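PDB 1JMX: amine Dehydrogenase, which probably oxidises primary amines to aldehydes and ammonia and passes the electrons on through bound heme c. Local coordinates for residues R142-L152 / V163-K174; Y58-D66 / E89-F97. All blocks are in the same frame, centred on the assembly; numbering follows the deposited sequence.

Contact 1: R142-L152 / V163-K174; sequences RTFPMPRQVYL and VAGPDIYKMDVK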
loop_
_atom_site.group_PDB
_atom_site.type_symbol
_atom_site.label_atom_id
_atom_site.label_comp_id
_atom_site.label_asym_id
_atom_site.label_seq_id
_atom_site.Cartn_x
_atom_site.Cartn_y
_atom_site.Cartn_z
ATOM N N ARG B 142 -5.234 18.821 -34.606
ATOM C CA ARG B 142 -3.968 19.493 -34.350
ATOM C C ARG B 142 -3.368 18.840 -33.110
ATOM O O ARG B 142 -4.100 18.456 -32.210
ATOM C CB ARG B 142 -4.248 20.965 -34.052
ATOM C CG ARG B 142 -3.206 21.947 -34.531
ATOM C CD ARG B 142 -3.606 23.367 -34.121
ATOM N NE ARG B 142 -5.012 23.603 -34.394
ATOM C CZ ARG B 142 -5.887 24.075 -33.515
ATOM N NH1 ARG B 142 -5.522 24.388 -32.285
ATOM N NH2 ARG B 142 -7.154 24.169 -33.854
ATOM N N THR B 143 -2.056 18.642 -33.093
ATOM C CA THR B 143 -1.392 18.064 -31.927
ATOM C C THR B 143 -0.015 18.670 -31.726
ATOM O O THR B 143 0.696 18.955 -32.684
ATOM C CB THR B 143 -1.370 16.475 -31.897
ATOM O OG1 THR B 143 -0.043 15.984 -31.669
ATOM C CG2 THR B 143 -1.938 15.870 -33.139
ATOM N N PHE B 144 0.321 18.923 -30.469
ATOM C CA PHE B 144 1.591 19.535 -30.122
ATOM C C PHE B 144 2.248 18.751 -29.007
ATOM O O PHE B 144 1.594 17.962 -28.334
ATOM C CB PHE B 144 1.367 20.954 -29.594
ATOM C CG PHE B 144 0.500 21.805 -30.459
ATOM C CD1 PHE B 144 -0.851 21.953 -30.170
ATOM C CD2 PHE B 144 1.036 22.494 -31.538
ATOM C CE1 PHE B 144 -1.661 22.786 -30.949
ATOM C CE2 PHE B 144 0.240 23.326 -32.321
ATOM C CZ PHE B 144 -1.111 23.472 -32.024
ATOM N N PRO B 145 3.564 18.941 -28.817
ATOM C CA PRO B 145 4.294 18.245 -27.753
ATOM C C PRO B 145 4.009 18.909 -26.405
ATOM O O PRO B 145 3.837 20.127 -26.323
ATOM C CB PRO B 145 5.756 18.417 -28.170
ATOM C CG PRO B 145 5.748 19.725 -28.888
ATOM C CD PRO B 145 4.494 19.650 -29.715
ATOM N N MET B 146 3.927 18.099 -25.359
ATOM C CA MET B 146 3.655 18.603 -24.019
ATOM C C MET B 146 4.667 18.081 -23.009
ATOM O O MET B 146 5.275 17.027 -23.209
ATOM C CB MET B 146 2.254 18.170 -23.557
ATOM C CG MET B 146 1.104 18.844 -24.267
ATOM S SD MET B 146 1.070 20.597 -23.917
ATOM C CE MET B 146 0.336 20.609 -22.262
ATOM N N PRO B 147 4.931 18.863 -21.954
ATOM C CA PRO B 147 5.883 18.382 -20.952
ATOM C C PRO B 147 5.192 17.319 -20.083
ATOM O O PRO B 147 3.973 17.153 -20.149
ATOM C CB PRO B 147 6.228 19.652 -20.163
ATOM C CG PRO B 147 5.022 20.528 -20.332
ATOM C CD PRO B 147 4.633 20.296 -21.770
ATOM N N ARG B 148 5.979 16.556 -19.336
ATOM C CA ARG B 148 5.436 15.525 -18.453
ATOM C C ARG B 148 4.798 16.127 -17.219
ATOM O O ARG B 148 5.029 17.290 -16.904
ATOM C CB ARG B 148 6.530 14.573 -17.978
ATOM C CG ARG B 148 7.081 13.703 -19.043
ATOM C CD ARG B 148 7.335 12.320 -18.516
ATOM N NE ARG B 148 7.154 11.402 -19.617
ATOM C CZ ARG B 148 6.081 10.649 -19.802
ATOM N NH1 ARG B 148 5.077 10.658 -18.944
ATOM N NH2 ARG B 148 5.959 9.990 -20.930
ATOM N N GLN B 149 4.030 15.294 -16.519
ATOM C CA GLN B 149 3.347 15.646 -15.280
ATOM C C GLN B 149 2.344 16.793 -15.381
ATOM O O GLN B 149 2.160 17.567 -14.441
ATOM C CB GLN B 149 4.377 15.883 -14.172
ATOM C CG GLN B 149 5.234 14.642 -13.882
ATOM C CD GLN B 149 6.506 14.947 -13.101
ATOM O OE1 GLN B 149 7.227 15.899 -13.406
ATOM N NE2 GLN B 149 6.799 14.120 -12.107
ATOM N N VAL B 150 1.674 16.871 -16.527
ATOM C CA VAL B 150 0.659 17.886 -16.766
ATOM C C VAL B 150 -0.694 17.323 -16.338
ATOM O O VAL B 150 -0.998 16.164 -16.593
ATOM C CB VAL B 150 0.625 18.317 -18.265
ATOM C CG1 VAL B 150 -0.690 19.003 -18.610
ATOM C CG2 VAL B 150 1.803 19.240 -18.580
ATOM N N TYR B 151 -1.469 18.131 -15.617
ATOM C CA TYR B 151 -2.796 17.737 -15.170
ATOM C C TYR B 151 -3.837 18.797 -15.565
ATOM O O TYR B 151 -4.027 19.024 -16.752
ATOM C CB TYR B 151 -2.806 17.367 -13.673
ATOM C CG TYR B 151 -2.214 18.388 -12.715
ATOM C CD1 TYR B 151 -3.037 19.123 -11.858
ATOM C CD2 TYR B 151 -0.837 18.618 -12.658
ATOM C CE1 TYR B 151 -2.510 20.060 -10.979
ATOM C CE2 TYR B 151 -0.302 19.556 -11.777
ATOM C CZ TYR B 151 -1.150 20.276 -10.944
ATOM O OH TYR B 151 -0.651 21.246 -10.099
ATOM N N LEU B 152 -4.475 19.467 -14.609
ATOM C CA LEU B 152 -5.490 20.485 -14.906
ATOM C C LEU B 152 -5.133 21.580 -15.926
ATOM O O LEU B 152 -4.021 22.101 -15.946
ATOM C CB LEU B 152 -5.970 21.152 -13.619
ATOM C CG LEU B 152 -6.617 20.235 -12.590
ATOM C CD1 LEU B 152 -7.117 21.071 -11.435
ATOM C CD2 LEU B 152 -7.748 19.468 -13.220
ATOM N N VAL B 163 -1.962 25.758 -18.412
ATOM C CA VAL B 163 -1.646 24.364 -18.150
ATOM C C VAL B 163 -0.902 24.139 -16.842
ATOM O O VAL B 163 0.183 24.670 -16.635
ATOM C CB VAL B 163 -0.774 23.804 -19.308
ATOM C CG1 VAL B 163 -0.389 22.369 -19.047
ATOM C CG2 VAL B 163 -1.512 23.935 -20.635
ATOM N N ALA B 164 -1.485 23.325 -15.975
ATOM C CA ALA B 164 -0.865 22.994 -14.705
ATOM C C ALA B 164 0.068 21.802 -14.912
ATOM O O ALA B 164 -0.360 20.733 -15.344
ATOM C CB ALA B 164 -1.929 22.668 -13.660
ATOM N N GLY B 165 1.354 22.029 -14.673
ATOM C CA GLY B 165 2.353 20.979 -14.801
ATOM C C GLY B 165 3.391 21.266 -13.737
ATOM O O GLY B 165 3.025 21.782 -12.686
ATOM N N PRO B 166 4.672 20.915 -13.938
ATOM C CA PRO B 166 5.691 21.204 -12.915
ATOM C C PRO B 166 5.589 22.692 -12.569
ATOM O O PRO B 166 5.771 23.087 -11.425
ATOM C CB PRO B 166 6.993 20.875 -13.638
ATOM C CG PRO B 166 6.586 19.696 -14.489
ATOM C CD PRO B 166 5.246 20.142 -15.055
ATOM N N ASP B 167 5.273 23.489 -13.591
ATOM C CA ASP B 167 5.043 24.925 -13.479
ATOM C C ASP B 167 3.719 25.164 -14.212
ATOM O O ASP B 167 3.239 24.292 -14.937
ATOM C CB ASP B 167 6.141 25.729 -14.183
ATOM C CG ASP B 167 7.477 25.691 -13.453
ATOM O OD1 ASP B 167 7.510 25.741 -12.201
ATOM O OD2 ASP B 167 8.511 25.639 -14.147
ATOM N N ILE B 168 3.090 26.306 -13.970
ATOM C CA ILE B 168 1.856 26.629 -14.672
ATOM C C ILE B 168 2.322 27.313 -15.958
ATOM O O ILE B 168 3.163 28.216 -15.918
ATOM C CB ILE B 168 0.946 27.590 -13.869
ATOM C CG1 ILE B 168 0.667 27.015 -12.481
ATOM C CG2 ILE B 168 -0.373 27.832 -14.612
ATOM C CD1 ILE B 168 0.035 25.663 -12.492
ATOM N N TYR B 169 1.819 26.834 -17.092
ATOM C CA TYR B 169 2.175 27.370 -18.392
ATOM C C TYR B 169 1.019 28.094 -19.054
ATOM O O TYR B 169 -0.140 27.859 -18.742
ATOM C CB TYR B 169 2.624 26.249 -19.323
ATOM C CG TYR B 169 3.625 25.312 -18.723
ATOM C CD1 TYR B 169 3.267 24.006 -18.405
ATOM C CD2 TYR B 169 4.936 25.718 -18.487
ATOM C CE1 TYR B 169 4.185 23.127 -17.875
ATOM C CE2 TYR B 169 5.866 24.843 -17.953
ATOM C CZ TYR B 169 5.483 23.551 -17.651
ATOM O OH TYR B 169 6.396 22.667 -17.141
ATOM N N LYS B 170 1.366 29.000 -19.958
ATOM C CA LYS B 170 0.396 29.757 -20.727
ATOM C C LYS B 170 0.694 29.274 -22.135
ATOM O O LYS B 170 1.782 29.488 -22.658
ATOM C CB LYS B 170 0.666 31.245 -20.593
ATOM C CG LYS B 170 -0.336 32.116 -21.313
ATOM C CD LYS B 170 0.040 33.576 -21.155
ATOM C CE LYS B 170 -0.863 34.460 -21.982
ATOM N NZ LYS B 170 -2.281 34.253 -21.586
ATOM N N MET B 171 -0.273 28.611 -22.749
ATOM C CA MET B 171 -0.051 28.045 -24.069
ATOM C C MET B 171 -0.935 28.555 -25.193
ATOM O O MET B 171 -2.132 28.768 -25.018
ATOM C CB MET B 171 -0.147 26.519 -23.976
ATOM C CG MET B 171 0.049 25.777 -25.275
ATOM S SD MET B 171 -0.041 24.024 -24.989
ATOM C CE MET B 171 1.107 23.449 -26.186
ATOM N N ASP B 172 -0.300 28.761 -26.346
ATOM C CA ASP B 172 -0.961 29.203 -27.562
ATOM C C ASP B 172 -1.433 27.916 -28.235
ATOM O O ASP B 172 -0.614 27.100 -28.640
ATOM C CB ASP B 172 0.049 29.910 -28.465
ATOM C CG ASP B 172 -0.592 30.554 -29.680
ATOM O OD1 ASP B 172 -0.106 31.619 -30.106
ATOM O OD2 ASP B 172 -1.569 30.012 -30.223
ATOM N N VAL B 173 -2.747 27.750 -28.374
ATOM C CA VAL B 173 -3.299 26.543 -28.985
ATOM C C VAL B 173 -3.169 26.455 -30.506
ATOM O O VAL B 173 -3.531 25.442 -31.091
ATOM C CB VAL B 173 -4.776 26.275 -28.549
ATOM C CG1 VAL B 173 -4.867 26.159 -27.050
ATOM C CG2 VAL B 173 -5.704 27.355 -29.041
ATOM N N LYS B 174 -2.649 27.507 -31.138
ATOM C CA LYS B 174 -2.457 27.524 -32.597
ATOM C C LYS B 174 -1.031 27.117 -32.956
ATOM O O LYS B 174 -0.816 26.317 -33.870
ATOM C CB LYS B 174 -2.752 28.912 -33.182
ATOM C CG LYS B 174 -4.224 29.197 -33.450
ATOM C CD LYS B 174 -5.067 28.895 -32.213
ATOM C CE LYS B 174 -6.552 29.126 -32.424
ATOM N NZ LYS B 174 -7.335 28.597 -31.256
HETATM O O HOH W 1 2.048 21.518 -10.302
#

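Contact 2: Y58-D66 / E89-F97; sequences YVLNNHYGD and EVGRSMYSF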
loop_
_atom_site.group_PDB
_atom_site.type_symbol
_atom_site.label_atom_id
_atom_site.label_comp_id
_atom_site.label_asym_id
_atom_site.label_seq_id
_atom_site.Cartn_x
_atom_site.Cartn_y
_atom_site.Cartn_z
ATOM N N TYR B 58 -19.009 18.513 -20.856
ATOM C CA TYR B 58 -17.955 17.671 -21.408
ATOM C C TYR B 58 -17.353 16.894 -20.246
ATOM O O TYR B 58 -16.973 17.482 -19.235
ATOM C CB TYR B 58 -16.913 18.501 -22.163
ATOM C CG TYR B 58 -17.431 19.000 -23.496
ATOM C CD1 TYR B 58 -18.066 20.239 -23.600
ATOM C CD2 TYR B 58 -17.316 18.218 -24.646
ATOM C CE1 TYR B 58 -18.568 20.684 -24.810
ATOM C CE2 TYR B 58 -17.820 18.655 -25.861
ATOM C CZ TYR B 58 -18.445 19.891 -25.939
ATOM O OH TYR B 58 -18.944 20.335 -27.145
ATOM N N VAL B 59 -17.309 15.569 -20.395
ATOM C CA VAL B 59 -16.840 14.657 -19.349
ATOM C C VAL B 59 -15.692 13.712 -19.715
ATOM O O VAL B 59 -15.750 13.006 -20.725
ATOM C CB VAL B 59 -18.029 13.772 -18.850
ATOM C CG1 VAL B 59 -17.649 12.999 -17.593
ATOM C CG2 VAL B 59 -19.266 14.627 -18.598
ATOM N N LEU B 60 -14.655 13.701 -18.878
ATOM C CA LEU B 60 -13.510 12.805 -19.050
ATOM C C LEU B 60 -14.000 11.544 -18.353
ATOM O O LEU B 60 -14.220 11.548 -17.143
ATOM C CB LEU B 60 -12.280 13.339 -18.311
ATOM C CG LEU B 60 -10.865 13.031 -18.815
ATOM C CD1 LEU B 60 -9.936 12.934 -17.614
ATOM C CD2 LEU B 60 -10.798 11.767 -19.643
ATOM N N ASN B 61 -14.212 10.489 -19.126
ATOM C CA ASN B 61 -14.721 9.243 -18.585
ATOM C C ASN B 61 -14.034 8.032 -19.200
ATOM O O ASN B 61 -12.973 8.150 -19.811
ATOM C CB ASN B 61 -16.227 9.166 -18.846
ATOM C CG ASN B 61 -17.022 8.799 -17.608
ATOM O OD1 ASN B 61 -16.489 8.732 -16.499
ATOM N ND2 ASN B 61 -18.307 8.562 -17.796
ATOM N N ASN B 62 -14.646 6.869 -19.002
ATOM C CA ASN B 62 -14.151 5.599 -19.528
ATOM C C ASN B 62 -12.705 5.315 -19.144
ATOM O O ASN B 62 -11.866 4.999 -19.992
ATOM C CB ASN B 62 -14.320 5.547 -21.044
ATOM C CG ASN B 62 -14.509 4.142 -21.557
ATOM O OD1 ASN B 62 -15.169 3.325 -20.921
ATOM N ND2 ASN B 62 -13.931 3.850 -22.708
ATOM N N HIS B 63 -12.427 5.457 -17.852
ATOM C CA HIS B 63 -11.104 5.214 -17.293
ATOM C C HIS B 63 -10.007 6.122 -17.835
ATOM O O HIS B 63 -8.946 5.652 -18.254
ATOM C CB HIS B 63 -10.730 3.735 -17.443
ATOM C CG HIS B 63 -11.757 2.802 -16.886
ATOM N ND1 HIS B 63 -11.969 2.651 -15.533
ATOM C CD2 HIS B 63 -12.669 2.012 -17.497
ATOM C CE1 HIS B 63 -12.969 1.813 -15.334
ATOM N NE2 HIS B 63 -13.412 1.411 -16.510
ATOM N N TYR B 64 -10.283 7.427 -17.818
ATOM C CA TYR B 64 -9.340 8.459 -18.259
ATOM C C TYR B 64 -8.875 8.315 -19.710
ATOM O O TYR B 64 -7.789 8.771 -20.060
ATOM C CB TYR B 64 -8.111 8.473 -17.335
ATOM C CG TYR B 64 -8.428 8.600 -15.853
ATOM C CD1 TYR B 64 -8.993 7.539 -15.143
ATOM C CD2 TYR B 64 -8.168 9.786 -15.167
ATOM C CE1 TYR B 64 -9.295 7.656 -13.796
ATOM C CE2 TYR B 64 -8.466 9.913 -13.816
ATOM C CZ TYR B 64 -9.031 8.845 -13.135
ATOM O OH TYR B 64 -9.351 8.980 -11.802
ATOM N N GLY B 65 -9.701 7.710 -20.558
ATOM C CA GLY B 65 -9.304 7.518 -21.940
ATOM C C GLY B 65 -10.198 8.092 -23.022
ATOM O O GLY B 65 -9.915 7.898 -24.202
ATOM N N ASP B 66 -11.265 8.792 -22.633
ATOM C CA ASP B 66 -12.211 9.377 -23.585
ATOM C C ASP B 66 -12.858 10.648 -23.045
ATOM O O ASP B 66 -12.904 10.863 -21.840
ATOM C CB ASP B 66 -13.349 8.391 -23.884
ATOM C CG ASP B 66 -12.875 7.111 -24.523
ATOM O OD1 ASP B 66 -12.916 7.024 -25.763
ATOM O OD2 ASP B 66 -12.478 6.189 -23.790
ATOM N N GLU B 89 -0.799 2.562 -29.461
ATOM C CA GLU B 89 -0.612 3.316 -28.227
ATOM C C GLU B 89 -1.912 3.480 -27.459
ATOM O O GLU B 89 -2.989 3.563 -28.044
ATOM C CB GLU B 89 -0.018 4.703 -28.522
ATOM C CG GLU B 89 1.488 4.716 -28.716
ATOM C CD GLU B 89 2.022 6.043 -29.241
ATOM O OE1 GLU B 89 1.471 7.112 -28.901
ATOM O OE2 GLU B 89 3.012 6.015 -29.995
ATOM N N VAL B 90 -1.800 3.477 -26.135
ATOM C CA VAL B 90 -2.943 3.669 -25.254
ATOM C C VAL B 90 -2.751 5.043 -24.609
ATOM O O VAL B 90 -1.722 5.308 -23.988
ATOM C CB VAL B 90 -3.027 2.569 -24.159
ATOM C CG1 VAL B 90 -4.234 2.815 -23.254
ATOM C CG2 VAL B 90 -3.129 1.192 -24.803
ATOM N N GLY B 91 -3.726 5.924 -24.805
ATOM C CA GLY B 91 -3.646 7.264 -24.258
ATOM C C GLY B 91 -4.532 7.538 -23.057
ATOM O O GLY B 91 -5.729 7.251 -23.063
ATOM N N ARG B 92 -3.934 8.140 -22.036
ATOM C CA ARG B 92 -4.640 8.484 -20.813
ATOM C C ARG B 92 -4.501 9.966 -20.489
ATOM O O ARG B 92 -3.463 10.572 -20.716
ATOM C CB ARG B 92 -4.100 7.673 -19.638
ATOM C CG ARG B 92 -5.056 6.638 -19.116
ATOM C CD ARG B 92 -4.863 5.304 -19.786
ATOM N NE ARG B 92 -6.151 4.752 -20.190
ATOM C CZ ARG B 92 -6.548 3.504 -19.963
ATOM N NH1 ARG B 92 -5.763 2.646 -19.319
ATOM N NH2 ARG B 92 -7.728 3.109 -20.418
ATOM N N SER B 93 -5.553 10.543 -19.933
ATOM C CA SER B 93 -5.529 11.944 -19.559
ATOM C C SER B 93 -5.675 12.089 -18.031
ATOM O O SER B 93 -6.688 11.699 -17.455
ATOM C CB SER B 93 -6.644 12.687 -20.292
ATOM O OG SER B 93 -6.712 14.037 -19.884
ATOM N N MET B 94 -4.647 12.629 -17.382
ATOM C CA MET B 94 -4.672 12.828 -15.934
ATOM C C MET B 94 -5.451 14.096 -15.599
ATOM O O MET B 94 -4.863 15.101 -15.195
ATOM C CB MET B 94 -3.245 12.926 -15.379
ATOM C CG MET B 94 -3.133 12.727 -13.874
ATOM S SD MET B 94 -3.703 11.096 -13.333
ATOM C CE MET B 94 -3.009 10.060 -14.599
ATOM N N TYR B 95 -6.775 14.031 -15.768
ATOM C CA TYR B 95 -7.673 15.162 -15.515
ATOM C C TYR B 95 -7.312 16.376 -16.389
ATOM O O TYR B 95 -7.677 17.503 -16.061
ATOM C CB TYR B 95 -7.630 15.565 -14.033
ATOM C CG TYR B 95 -8.106 14.493 -13.085
ATOM C CD1 TYR B 95 -7.214 13.578 -12.527
ATOM C CD2 TYR B 95 -9.447 14.381 -12.759
ATOM C CE1 TYR B 95 -7.648 12.575 -11.672
ATOM C CE2 TYR B 95 -9.897 13.382 -11.902
ATOM C CZ TYR B 95 -8.995 12.480 -11.365
ATOM O OH TYR B 95 -9.451 11.471 -10.547
ATOM N N SER B 96 -6.642 16.126 -17.518
ATOM C CA SER B 96 -6.187 17.192 -18.406
ATOM C C SER B 96 -7.007 17.417 -19.668
ATOM O O SER B 96 -6.706 16.853 -20.716
ATOM C CB SER B 96 -4.716 16.974 -18.778
ATOM N N PHE B 97 -8.015 18.278 -19.563
ATOM C CA PHE B 97 -8.891 18.635 -20.683
ATOM C C PHE B 97 -9.460 20.043 -20.448
ATOM O O PHE B 97 -9.562 20.493 -19.307
ATOM C CB PHE B 97 -10.027 17.604 -20.865
HETATM O O HOH W 2 -7.822 6.257 -24.720
#

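Contact 1: R142-L152 / V163-K174
The phenol ring of Tyr-151 takes the methyl of Ala-164 over one face: CB stands 3.8 Å from the ring centroid and 16° off the normal, a CH-pi contact. The carbonyl O of Gln-149 and a water lie in plane at the ring edge. This is a blade-to-blade seam of a beta-propeller: strand 142-145 of one blade runs into a linker whose residues 151-152 already pair with Ala-164, just ahead of strand 153-155 of the next blade. The bonds are Tyr-151 N to Ala-164 O (2.8 Å) and Ala-164 N to Leu-152 O (2.8 Å, 159°). With chi1 at 52°, Tyr-151 CG sits between backbone N and carbonyl carbon, which swings the ring over Ala-164. The water, hydrogen-bonded to Tyr-151 OH at 2.7 Å, donates to Gly-165 O and so bridges the segments. A leucine here would probably leave that water without its phenol partner and the methyl without its aromatic cover. At the far end, the Phe-144 ring turns its edge to Lys-174 O, 3.4 Å from CZ, and Arg-142 forms a salt bridge with Glu-105. Between the ends, Met-146 SD rests 3.6 Å from Met-171 CE, and Val-150 CG1 presses on Val-163 CG1 at 3.4 Å, tighter than usual for two carbons.

Contact 2: Y58-D66 / E89-F97
Tyr-64 O is gripped twice by residues 92-93: Ser-93 N donates to it at 2.9 Å with a 160° N-H...O angle, approaching in the carbonyl plane, and the CA-H of Arg-92 adds a contact with CA 3.3 Å from the same oxygen. The segment 58-66 supplies this acceptor from a hairpin turn, in which Asn-62, His-63 and Tyr-64 all have positive phi and Gly-65 and Asp-66 both face Asn-61 as a classic beta bulge. Asn-62 ND2 bonds to Asp-66 OD2, bracing the turn from within. The motif belongs to a propeller: the turn between strands 56-61 and 66-71 of one blade leans on strand 89-99, which begins the next.

Tyr-64 CG lies anti to its carbonyl carbon (chi1 -53°), and the ring sets its edge against the face of Tyr-95 in a T-shaped pair, planes at 84°, with CE2 of Tyr-64 3.5 Å from CE1 of Tyr-95. Tyr-64 OH donates to Tyr-95 OH at 2.8 Å, and that oxygen is also hydrogen-bonded to Thr-341, while the Tyr-95 ring stacks with Phe-200. On the other flank a water donates to Gly-65 O (2.7 Å) and Gly-91 O (2.8 Å), joining two carbonyls that could not bond directly. Arg-92 lays a face of its guanidinium against His-63 O, NE being 3.5 Å from that oxygen.

No salt bridge crosses between the segments; an amide and a shared water satisfy the buried carbonyls, and the phenol bond with the T-shaped pair fixes the rotation of the Tyr-64 ring.

From the N terminus, the chain first builds the blade of strands 47-50 to 76-82, and contact 2 closes when the strand 89-99 comes back against that blade's turn. The same strand starts a sheet that ends at 142-145, where contact 1 opens; it closes on the hairpin of the following blade at 163-174. The two loops therefore stand in series, neither nested nor crossed, with the blade 89-145 shared: contact 2 ties its first strand backward and contact 1 ties its last strand and the linker after it forward. Their centres are 15 Å apart, yet they touch, Tyr-151 CB lying 3.4 Å from Met-94 O and Leu-152 CD2 3.5 Å from Tyr-95 O, so the two seams meet where residues 150-152 lie against residues 94-96.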